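Local coordinates for protein profilin II (Acanthamoeba castellanii, PDB 1F2K) that binds monomeric actin, either hindering or promoting its polymerization depending on concentration, and binds the phosphoinositide PIP2, at residues G85-K90 with T108-V113. Numbering follows the deposited sequence.
Sequences GVITVK and TAANVV
I87 is the main bump on strand 84-90 here, and it fits the hollow that A109, A110 and V113 leave on the sheet-facing side of helix 106-121. Its two branches part ways: chi1 of -55° sets CG1 beside the backbone N and leaves CG2 anti to it. I87 CG2 meets the helix backbone at A110 CA, 3.8 Å away, and lies equally close to V113 CB; the small side chains of A109 and A110 probably let it in. The longer arm runs toward the G85 end of the strand, where I87 CD1 ends 3.9 Å from A110 CB.

One turn on, V113 is the helix's own knob, set in the dip between I87 and V89. Its CG2 faces I87 CB, while the two valine side chains slide past each other in opposite directions, bringing V113 CG1 to a tight 3.5 Å from V89 CG2. The axes of 85-90 and 108-113 approach to 8.3 Å and run 23° from parallel. This is profilin's C-terminal helix packed on one face of the antiparallel sheet; on the other, T88 meets helix 39-50. K115, an actin-binding site, is close to V113. No hydrogen bond crosses between the segments, so shape and apolar burial join them here.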
loop_
_atom_site.group_PDB
_atom_site.type_symbol
_atom_site.label_atom_id
_atom_site.label_comp_id
_atom_site.label_asym_id
_atom_site.label_seq_id
_atom_site.Cartn_x
_atom_site.Cartn_y
_atom_site.Cartn_z
ATOM N N GLY A 85 9.643 4.870 1.228
ATOM C CA GLY A 85 8.732 4.517 0.151
ATOM C C GLY A 85 7.517 3.736 0.611
ATOM O O GLY A 85 7.364 3.390 1.782
ATOM N N VAL A 86 6.640 3.440 -0.330
ATOM C CA VAL A 86 5.431 2.715 -0.012
ATOM C C VAL A 86 5.144 1.703 -1.095
ATOM O O VAL A 86 5.260 2.014 -2.296
ATOM C CB VAL A 86 4.236 3.679 0.075
ATOM C CG1 VAL A 86 4.080 4.416 -1.223
ATOM C CG2 VAL A 86 2.962 2.911 0.381
ATOM N N ILE A 87 4.791 0.483 -0.681
ATOM C CA ILE A 87 4.438 -0.573 -1.646
ATOM C C ILE A 87 2.920 -0.756 -1.591
ATOM O O ILE A 87 2.390 -1.039 -0.508
ATOM C CB ILE A 87 5.069 -1.919 -1.261
ATOM C CG1 ILE A 87 6.580 -1.777 -1.097
ATOM C CG2 ILE A 87 4.775 -2.933 -2.297
ATOM C CD1 ILE A 87 7.342 -1.488 -2.365
ATOM N N THR A 88 2.193 -0.558 -2.694
ATOM C CA THR A 88 0.741 -0.806 -2.605
ATOM C C THR A 88 0.433 -1.812 -3.656
ATOM O O THR A 88 1.046 -1.795 -4.697
ATOM C CB THR A 88 -0.143 0.435 -2.797
ATOM O OG1 THR A 88 -0.114 0.847 -4.161
ATOM C CG2 THR A 88 0.336 1.547 -1.884
ATOM N N VAL A 89 -0.484 -2.718 -3.334
ATOM C CA VAL A 89 -0.904 -3.800 -4.222
ATOM C C VAL A 89 -2.405 -3.944 -4.145
ATOM O O VAL A 89 -2.987 -3.776 -3.050
ATOM C CB VAL A 89 -0.295 -5.140 -3.809
ATOM C CG1 VAL A 89 -0.598 -6.218 -4.879
ATOM C CG2 VAL A 89 1.173 -4.980 -3.604
ATOM N N LYS A 90 -3.007 -4.254 -5.301
ATOM C CA LYS A 90 -4.453 -4.403 -5.446
ATOM C C LYS A 90 -4.988 -5.821 -5.519
ATOM O O LYS A 90 -4.578 -6.613 -6.399
ATOM C CB LYS A 90 -4.927 -3.670 -6.692
ATOM C CG LYS A 90 -6.419 -3.852 -7.012
ATOM C CD LYS A 90 -6.767 -2.937 -8.185
ATOM C CE LYS A 90 -8.198 -3.073 -8.701
ATOM N NZ LYS A 90 -8.527 -2.002 -9.697
ATOM N N THR A 108 12.504 -5.799 -0.118
ATOM C CA THR A 108 12.124 -6.653 1.003
ATOM C C THR A 108 10.664 -6.328 1.313
ATOM O O THR A 108 9.852 -7.204 1.605
ATOM C CB THR A 108 12.967 -6.344 2.261
ATOM O OG1 THR A 108 14.269 -6.883 2.098
ATOM C CG2 THR A 108 12.364 -6.949 3.506
ATOM N N ALA A 109 10.337 -5.045 1.245
ATOM C CA ALA A 109 8.988 -4.640 1.544
ATOM C C ALA A 109 8.031 -5.070 0.430
ATOM O O ALA A 109 6.890 -5.411 0.720
ATOM C CB ALA A 109 8.931 -3.119 1.749
ATOM N N ALA A 110 8.497 -5.062 -0.827
ATOM C CA ALA A 110 7.637 -5.387 -1.949
ATOM C C ALA A 110 7.276 -6.851 -1.852
ATOM O O ALA A 110 6.154 -7.228 -2.130
ATOM C CB ALA A 110 8.366 -5.123 -3.280
ATOM N N ASN A 111 8.253 -7.675 -1.483
ATOM C CA ASN A 111 8.038 -9.105 -1.350
ATOM C C ASN A 111 6.946 -9.397 -0.289
ATOM O O ASN A 111 6.002 -10.133 -0.528
ATOM C CB ASN A 111 9.350 -9.812 -0.970
ATOM C CG ASN A 111 10.335 -9.900 -2.129
ATOM O OD1 ASN A 111 9.987 -9.609 -3.295
ATOM N ND2 ASN A 111 11.572 -10.332 -1.827
ATOM N N VAL A 112 7.050 -8.780 0.866
ATOM C CA VAL A 112 6.067 -9.048 1.873
ATOM C C VAL A 112 4.670 -8.683 1.410
ATOM O O VAL A 112 3.780 -9.536 1.416
ATOM C CB VAL A 112 6.471 -8.327 3.172
ATOM C CG1 VAL A 112 5.400 -8.396 4.215
ATOM C CG2 VAL A 112 7.749 -9.019 3.706
ATOM N N VAL A 113 4.485 -7.442 0.966
ATOM C CA VAL A 113 3.187 -6.981 0.506
ATOM C C VAL A 113 2.605 -7.779 -0.652
ATOM O O VAL A 113 1.464 -8.163 -0.616
ATOM C CB VAL A 113 3.217 -5.463 0.128
ATOM C CG1 VAL A 113 1.793 -4.957 -0.186
ATOM C CG2 VAL A 113 3.736 -4.663 1.288
#